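MOR (Lactococcus phage TP901-1, PDB 6TRI) probably acts as the modulator of repression in the phage's lysis-lysogeny switch, a small helix-turn-helix-type protein thought to work together with the CI repressor. Local coordinates at residues S9-I14 / L37-K42; Y22-A27 / V54-L59; D48-A53 / Y67-K72. All blocks are in the same frame, centred on the assembly; numbering follows the deposited sequence.

Contact 1: residues S9-I14 / L37-K42; sequences SLLGKI and LKLNDK
Leu39 pushes its isopropyl end into a pocket formed by Leu10, Leu11 and Ile14, and that single side chain makes every contact between the two segments. The fold is a small all-helical bundle of the helix-turn-helix class. Helices 21-28 and 32-39 probably form its two-helix unit, and helix 8-17 lies against the C-terminal end of the second of them. Leu39 keeps CG opposite its carbonyl carbon (chi1 -66°), and from there both methyls reach helix 8-17. There they divide the work. CD2 meets Leu10 CD2 at 3.9 Å, and these two side chains cross nearly at right angles. CD1 lies 3.9 Å from Leu11 CD2, the two leucines running past one another in opposite directions. Ile14, one turn on from Leu10, meets Leu39 tip to tip, its CD1 4.1 Å from Leu39 CD1. Leu10 and Ile14 are buried, and they also reach Leu57 of helix 47-57, so the pocket is continuous with the core. Leu11 is the exposed member of the three. Leu10 turns its CG opposite the backbone N instead (chi1 178°), and its CD2 meets Leu39 crosswise where Leu11 runs alongside. Gln21 of helix 21-28 also touches Leu39. Helix 32-39 stops just past this leucine in a Schellman motif, where Asp41, with positive phi, is the C-prime residue: Lys42 N bonds to Leu37 O at 2.8 Å and Asp41 N to Lys38 O at 3.2 Å.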
# COMPACT_ATOMS: atom_id res chain seq x y z
N SER B 9 -15.49 -1.85 -3.16
CA SER B 9 -15.75 -1.50 -1.76
C SER B 9 -15.37 -0.06 -1.46
O SER B 9 -16.09 0.65 -0.76
CB SER B 9 -15.00 -2.45 -0.83
OG SER B 9 -15.45 -3.78 -0.98
N LEU B 10 -14.22 0.37 -1.98
CA LEU B 10 -13.73 1.72 -1.76
C LEU B 10 -14.69 2.77 -2.32
O LEU B 10 -14.96 3.78 -1.67
CB LEU B 10 -12.34 1.90 -2.38
CG LEU B 10 -11.70 3.29 -2.26
CD1 LEU B 10 -11.60 3.72 -0.81
CD2 LEU B 10 -10.33 3.31 -2.92
N LEU B 11 -15.21 2.51 -3.52
CA LEU B 11 -16.14 3.43 -4.16
C LEU B 11 -17.43 3.54 -3.36
O LEU B 11 -18.10 4.57 -3.40
CB LEU B 11 -16.44 2.98 -5.59
CG LEU B 11 -15.26 3.00 -6.56
CD1 LEU B 11 -15.64 2.41 -7.90
CD2 LEU B 11 -14.72 4.40 -6.72
N GLY B 12 -17.77 2.48 -2.63
CA GLY B 12 -18.95 2.49 -1.79
C GLY B 12 -18.82 3.48 -0.66
O GLY B 12 -19.72 4.29 -0.42
N LYS B 13 -17.69 3.43 0.04
CA LYS B 13 -17.44 4.31 1.18
C LYS B 13 -17.37 5.77 0.75
O LYS B 13 -17.80 6.66 1.47
CB LYS B 13 -16.15 3.92 1.90
CG LYS B 13 -16.17 2.53 2.53
CD LYS B 13 -17.12 2.47 3.71
CE LYS B 13 -16.71 3.45 4.80
NZ LYS B 13 -17.49 3.24 6.05
N ILE B 14 -16.82 5.99 -0.44
CA ILE B 14 -16.66 7.34 -0.97
C ILE B 14 -18.02 7.99 -1.24
O ILE B 14 -18.23 9.16 -0.93
CB ILE B 14 -15.82 7.33 -2.26
CG1 ILE B 14 -14.37 6.98 -1.91
CG2 ILE B 14 -15.90 8.67 -2.97
CD1 ILE B 14 -13.48 6.82 -3.11
N LEU B 37 -7.86 9.08 -12.01
CA LEU B 37 -6.85 8.18 -12.57
C LEU B 37 -6.47 7.07 -11.60
O LEU B 37 -6.05 5.98 -12.02
CB LEU B 37 -5.60 8.97 -12.98
CG LEU B 37 -5.72 9.97 -14.13
CD1 LEU B 37 -4.43 10.75 -14.27
CD2 LEU B 37 -6.06 9.25 -15.42
N LYS B 38 -6.61 7.33 -10.31
CA LYS B 38 -6.26 6.33 -9.30
C LYS B 38 -7.41 5.36 -9.07
O LYS B 38 -7.19 4.15 -8.93
CB LYS B 38 -5.87 7.01 -7.99
CG LYS B 38 -4.54 7.73 -8.08
CD LYS B 38 -4.26 8.58 -6.86
CE LYS B 38 -2.97 9.37 -7.04
NZ LYS B 38 -1.78 8.48 -7.14
N LEU B 39 -8.64 5.87 -9.05
CA LEU B 39 -9.81 5.02 -8.88
C LEU B 39 -10.06 4.18 -10.12
O LEU B 39 -10.78 3.18 -10.06
CB LEU B 39 -11.05 5.86 -8.55
CG LEU B 39 -11.01 6.60 -7.22
CD1 LEU B 39 -12.28 7.42 -7.03
CD2 LEU B 39 -10.83 5.62 -6.08
N ASN B 40 -9.47 4.58 -11.23
CA ASN B 40 -9.62 3.85 -12.48
C ASN B 40 -8.35 3.09 -12.83
O ASN B 40 -8.13 2.70 -13.97
CB ASN B 40 -10.01 4.79 -13.61
CG ASN B 40 -11.42 5.35 -13.44
OD1 ASN B 40 -12.39 4.76 -13.91
ND2 ASN B 40 -11.53 6.48 -12.76
N ASP B 41 -7.51 2.90 -11.81
CA ASP B 41 -6.33 2.04 -11.89
C ASP B 41 -5.38 2.39 -13.03
O ASP B 41 -4.74 1.51 -13.61
CB ASP B 41 -6.78 0.58 -12.02
CG ASP B 41 -5.75 -0.39 -11.47
OD1 ASP B 41 -5.23 -0.15 -10.36
OD2 ASP B 41 -5.46 -1.40 -12.15
N LYS B 42 -5.28 3.67 -13.35
CA LYS B 42 -4.31 4.14 -14.33
C LYS B 42 -3.03 4.59 -13.62
O LYS B 42 -1.93 4.48 -14.16
CB LYS B 42 -4.87 5.28 -15.18
CG LYS B 42 -5.98 4.86 -16.13
CD LYS B 42 -6.34 6.01 -17.07
CE LYS B 42 -7.43 5.62 -18.04
NZ LYS B 42 -7.75 6.75 -18.96

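Contact 2: residues Y22-A27 / V54-L59; sequences YNFAIA and VHVLEL
Phe24 has its CG opposite the backbone N (chi1 180°), a rotation that carries the ring out from helix 21-28 toward Leu57. Val56 has the matching choice for CG1 (chi1 170°), which leaves CG1 and CG2 both on the side of Ala27. Helix 21-28, probably the first helix of the helix-turn-helix unit, packs here on helix 47-57. The ring touches chiefly through one corner: Phe24 CE1 is 3.9 Å from Leu57 CD1, and Leu57 CG and CD2 lie about as near, so the whole isopropyl group gathers round that one carbon. The two side chains cross at about a right angle, and the leucine methyl approaches the ring obliquely. Val56 CG1 takes a different place, at the ring edge near its plane, 4.2 Å from Phe24 CE1. The same methyl also rests on Ala27 CB at 3.8 Å, wedged between the phenyl edge and the alanine. Its partner CG2 lies against the backbone, 3.7 Å from Ala27 O. The backbones come closest here, with Ala27 CA and Val56 CA 6.8 Å apart, as the small alanine allows. Cys18 joins Phe24, Val56 and Leu57 from the loop after helix 8-17. Ile14 of helix 8-17 and Val35 of helix 32-39 pack on Phe24, while Leu10 of helix 8-17 reaches Leu57, so helices 21-28 and 47-57 meet where the first four helices of the chain come together around Phe24 and Leu57.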
# COMPACT_ATOMS: atom_id res chain seq x y z
N TYR B 22 -15.51 14.26 -6.58
CA TYR B 22 -14.97 15.60 -6.43
C TYR B 22 -14.83 15.97 -4.96
O TYR B 22 -13.79 16.47 -4.53
CB TYR B 22 -15.85 16.62 -7.15
CG TYR B 22 -15.44 18.05 -6.93
CD1 TYR B 22 -14.35 18.60 -7.60
CD2 TYR B 22 -16.13 18.87 -6.04
CE1 TYR B 22 -13.97 19.91 -7.40
CE2 TYR B 22 -15.75 20.18 -5.84
CZ TYR B 22 -14.67 20.70 -6.52
OH TYR B 22 -14.29 22.01 -6.32
N ASN B 23 -15.89 15.74 -4.19
CA ASN B 23 -15.87 15.97 -2.75
C ASN B 23 -14.74 15.20 -2.08
O ASN B 23 -14.05 15.71 -1.21
CB ASN B 23 -17.20 15.59 -2.11
CG ASN B 23 -18.30 16.58 -2.41
OD1 ASN B 23 -18.04 17.75 -2.68
ND2 ASN B 23 -19.54 16.12 -2.35
N PHE B 24 -14.57 13.95 -2.51
CA PHE B 24 -13.50 13.11 -1.98
C PHE B 24 -12.14 13.69 -2.32
O PHE B 24 -11.24 13.71 -1.47
CB PHE B 24 -13.63 11.69 -2.54
CG PHE B 24 -12.56 10.76 -2.05
CD1 PHE B 24 -12.38 10.53 -0.70
CD2 PHE B 24 -11.74 10.09 -2.95
CE1 PHE B 24 -11.40 9.67 -0.24
CE2 PHE B 24 -10.75 9.23 -2.50
CZ PHE B 24 -10.58 9.02 -1.15
N ALA B 25 -11.99 14.18 -3.55
CA ALA B 25 -10.75 14.80 -4.00
C ALA B 25 -10.35 15.97 -3.10
O ALA B 25 -9.21 16.04 -2.64
CB ALA B 25 -10.89 15.27 -5.44
N ILE B 26 -11.30 16.87 -2.87
CA ILE B 26 -11.08 18.02 -2.00
C ILE B 26 -10.67 17.59 -0.59
O ILE B 26 -9.77 18.18 0.01
CB ILE B 26 -12.34 18.90 -1.91
CG1 ILE B 26 -12.80 19.32 -3.31
CG2 ILE B 26 -12.08 20.12 -1.03
CD1 ILE B 26 -11.75 20.08 -4.10
N ALA B 27 -11.32 16.54 -0.08
CA ALA B 27 -11.03 16.02 1.25
C ALA B 27 -9.63 15.40 1.32
O ALA B 27 -9.00 15.40 2.37
CB ALA B 27 -12.09 15.00 1.66
N VAL B 54 -7.83 6.56 4.61
CA VAL B 54 -8.26 5.86 5.82
C VAL B 54 -8.79 6.85 6.85
O VAL B 54 -9.81 6.60 7.50
CB VAL B 54 -7.10 5.05 6.44
CG1 VAL B 54 -7.52 4.46 7.78
CG2 VAL B 54 -6.67 3.95 5.49
N HIS B 55 -8.11 7.98 6.98
CA HIS B 55 -8.54 9.05 7.87
C HIS B 55 -9.85 9.69 7.41
O HIS B 55 -10.77 9.88 8.21
CB HIS B 55 -7.45 10.12 7.98
CG HIS B 55 -7.85 11.33 8.77
ND1 HIS B 55 -8.21 11.26 10.09
CD2 HIS B 55 -7.95 12.63 8.42
CE1 HIS B 55 -8.52 12.47 10.53
NE2 HIS B 55 -8.37 13.32 9.53
N VAL B 56 -9.91 10.01 6.12
CA VAL B 56 -11.06 10.70 5.55
C VAL B 56 -12.32 9.83 5.53
O VAL B 56 -13.41 10.29 5.90
CB VAL B 56 -10.76 11.17 4.11
CG1 VAL B 56 -12.02 11.66 3.42
CG2 VAL B 56 -9.70 12.26 4.13
N LEU B 57 -12.18 8.58 5.12
CA LEU B 57 -13.32 7.68 5.00
C LEU B 57 -13.59 6.92 6.30
O LEU B 57 -14.57 6.17 6.39
CB LEU B 57 -13.09 6.70 3.85
CG LEU B 57 -12.95 7.37 2.49
CD1 LEU B 57 -12.50 6.37 1.44
CD2 LEU B 57 -14.27 8.02 2.09
N GLU B 58 -12.72 7.12 7.29
CA GLU B 58 -12.83 6.48 8.59
C GLU B 58 -12.90 4.96 8.44
O GLU B 58 -13.73 4.30 9.06
CB GLU B 58 -14.06 7.00 9.35
CG GLU B 58 -13.93 8.44 9.81
CD GLU B 58 -15.17 8.96 10.51
OE1 GLU B 58 -16.27 8.87 9.92
OE2 GLU B 58 -15.05 9.44 11.65
N LEU B 59 -12.02 4.43 7.61
CA LEU B 59 -11.95 2.99 7.37
C LEU B 59 -11.27 2.28 8.53
O LEU B 59 -10.39 2.84 9.19
CB LEU B 59 -11.21 2.70 6.07
CG LEU B 59 -11.69 3.43 4.82
CD1 LEU B 59 -10.87 3.01 3.60
CD2 LEU B 59 -13.16 3.17 4.59

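Contact 3: residues D48-A53 / Y67-K72; sequences DEILKA and YFFNAK
Ile50 and Phe68 mark the closest approach of the two backbones, with CA atoms 7.9 Å apart. Residues 48-53 are regular helix, with Lys52 N bonded to Asp48 O and Ala53 N to Glu49 O. The partner segment is looser: it starts in the weakly bonded end of helix 64-68, phi is already -121° at Phe68, and the chain then runs on as an extended tail. Two consecutive phenylalanines at this transition face the same turn of helix 47-57. Ile50 serves both with different branches. Its CG2, opposite the backbone N, sits squarely over the face of the Phe68 ring as a CH-pi contact, 4.0 Å from the centroid and only 10° off the normal. The other branch runs out straight through CG1 (chi2 -176°), so that CD1 reaches past Phe68 to Phe69 CZ at 3.9 Å, meeting that ring obliquely. Helix 64-68 is the last of the five helices in this helix-turn-helix-type bundle, and here its end packs on helix 47-57, bringing Phe68 and, from the chain just beyond, Phe69 against Ile50. One turn on from Ile50, Ala53 receives the far end of Phe68: its CB lies 3.8 Å from Phe68 CZ, again at an oblique angle to the ring. Trp45 packs edge-to-face with Phe68, and Leu10 of helix 8-17 also touches it, so the ring is embraced by several parts of the chain. All four touching residues are buried, and a second protein chain approaches three of them: an apolar side chain of that chain packs on Ile50, an acidic one lies on Phe69, and a polar one is hydrogen-bonded to Phe68 O.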
# COMPACT_ATOMS: atom_id res chain seq x y z
N ASP B 48 1.14 7.96 1.25
CA ASP B 48 0.44 8.96 2.05
C ASP B 48 -1.04 9.11 1.67
O ASP B 48 -1.87 9.46 2.51
CB ASP B 48 1.13 10.32 1.93
CG ASP B 48 1.21 10.81 0.49
OD1 ASP B 48 2.25 10.58 -0.16
OD2 ASP B 48 0.23 11.42 0.02
N GLU B 49 -1.36 8.83 0.41
CA GLU B 49 -2.74 8.96 -0.06
C GLU B 49 -3.64 7.90 0.56
O GLU B 49 -4.78 8.18 0.92
CB GLU B 49 -2.79 8.88 -1.59
CG GLU B 49 -2.13 10.06 -2.29
CD GLU B 49 -1.87 9.80 -3.76
OE1 GLU B 49 -1.98 8.62 -4.18
OE2 GLU B 49 -1.57 10.76 -4.49
N ILE B 50 -3.12 6.69 0.68
CA ILE B 50 -3.89 5.60 1.29
C ILE B 50 -4.16 5.90 2.76
O ILE B 50 -5.27 5.72 3.24
CB ILE B 50 -3.16 4.25 1.15
CG1 ILE B 50 -3.03 3.87 -0.33
CG2 ILE B 50 -3.91 3.16 1.91
CD1 ILE B 50 -2.40 2.51 -0.57
N LEU B 51 -3.14 6.37 3.47
CA LEU B 51 -3.28 6.71 4.88
C LEU B 51 -4.30 7.83 5.07
O LEU B 51 -5.07 7.81 6.04
CB LEU B 51 -1.94 7.12 5.48
CG LEU B 51 -1.09 6.01 6.10
CD1 LEU B 51 -0.67 4.98 5.06
CD2 LEU B 51 0.13 6.60 6.80
N LYS B 52 -4.32 8.79 4.16
CA LYS B 52 -5.25 9.91 4.27
C LYS B 52 -6.67 9.45 3.95
O LYS B 52 -7.63 9.90 4.57
CB LYS B 52 -4.84 11.06 3.34
CG LYS B 52 -5.35 12.42 3.80
CD LYS B 52 -4.80 13.54 2.94
CE LYS B 52 -5.25 14.91 3.44
NZ LYS B 52 -6.64 14.88 4.00
N ALA B 53 -6.79 8.54 2.99
CA ALA B 53 -8.07 7.95 2.64
C ALA B 53 -8.68 7.22 3.83
O ALA B 53 -9.89 7.26 4.05
CB ALA B 53 -7.92 7.01 1.46
N TYR B 67 -9.74 -2.94 0.53
CA TYR B 67 -10.10 -1.68 -0.10
C TYR B 67 -9.12 -1.25 -1.19
O TYR B 67 -9.52 -0.71 -2.22
CB TYR B 67 -10.21 -0.57 0.95
CG TYR B 67 -11.53 -0.55 1.69
CD1 TYR B 67 -12.69 -0.16 1.04
CD2 TYR B 67 -11.61 -0.91 3.03
CE1 TYR B 67 -13.90 -0.14 1.71
CE2 TYR B 67 -12.81 -0.88 3.70
CZ TYR B 67 -13.96 -0.50 3.04
OH TYR B 67 -15.17 -0.47 3.70
N PHE B 68 -7.83 -1.51 -0.97
CA PHE B 68 -6.80 -1.00 -1.87
C PHE B 68 -5.95 -2.09 -2.51
O PHE B 68 -5.21 -1.83 -3.46
CB PHE B 68 -5.88 -0.02 -1.13
CG PHE B 68 -6.60 1.16 -0.54
CD1 PHE B 68 -6.77 2.32 -1.27
CD2 PHE B 68 -7.10 1.11 0.75
CE1 PHE B 68 -7.43 3.41 -0.73
CE2 PHE B 68 -7.76 2.19 1.30
CZ PHE B 68 -7.93 3.34 0.55
N PHE B 69 -6.05 -3.32 -2.01
CA PHE B 69 -5.17 -4.38 -2.48
C PHE B 69 -5.94 -5.63 -2.91
O PHE B 69 -5.45 -6.75 -2.75
CB PHE B 69 -4.16 -4.73 -1.39
CG PHE B 69 -3.35 -3.55 -0.94
CD1 PHE B 69 -2.18 -3.19 -1.60
CD2 PHE B 69 -3.75 -2.78 0.14
CE1 PHE B 69 -1.44 -2.10 -1.19
CE2 PHE B 69 -3.02 -1.69 0.56
CZ PHE B 69 -1.86 -1.35 -0.11
N ASN B 70 -7.13 -5.43 -3.46
CA ASN B 70 -7.93 -6.53 -3.97
C ASN B 70 -7.75 -6.69 -5.47
O ASN B 70 -8.31 -5.93 -6.26
CB ASN B 70 -9.41 -6.30 -3.62
CG ASN B 70 -10.29 -7.47 -4.01
OD1 ASN B 70 -9.82 -8.60 -4.14
ND2 ASN B 70 -11.58 -7.20 -4.20
N ALA B 71 -6.95 -7.68 -5.86
CA ALA B 71 -6.68 -7.93 -7.27
C ALA B 71 -7.94 -8.42 -8.00
O ALA B 71 -8.73 -9.18 -7.45
CB ALA B 71 -5.56 -8.94 -7.42
N LYS B 72 -8.10 -7.98 -9.25
CA LYS B 72 -9.25 -8.38 -10.05
C LYS B 72 -8.91 -9.56 -10.95
O LYS B 72 -9.63 -10.56 -10.98
CB LYS B 72 -9.75 -7.20 -10.90
CG LYS B 72 -10.93 -7.53 -11.79
CD LYS B 72 -12.09 -8.09 -10.97
CE LYS B 72 -13.26 -8.48 -11.86
NZ LYS B 72 -14.37 -9.11 -11.09

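Contacts 2 and 3 share helix 47-57 and lie on opposite sides of the chain's centre, their own centres about 12 Å apart; contact 1 lies about 11 Å from contact 2 and 9 Å from contact 3, centre to centre. Contacts 1 and 2 merge into one core, with Leu10 CD1 3.6 Å from Leu57 CD1 and Ile14 CD1 3.7 Å from Phe24 CE2. Contact 3 is tied to the others by packing and by two polar links: a salt bridge from Lys38 NZ to Glu49 OE1, 3.0 Å, with contact 1, and Lys52 NZ to Ala27 O, 2.9 Å, probably a hydrogen bond, with contact 2. The second protein chain reaches contacts 2 and 3, not contact 1.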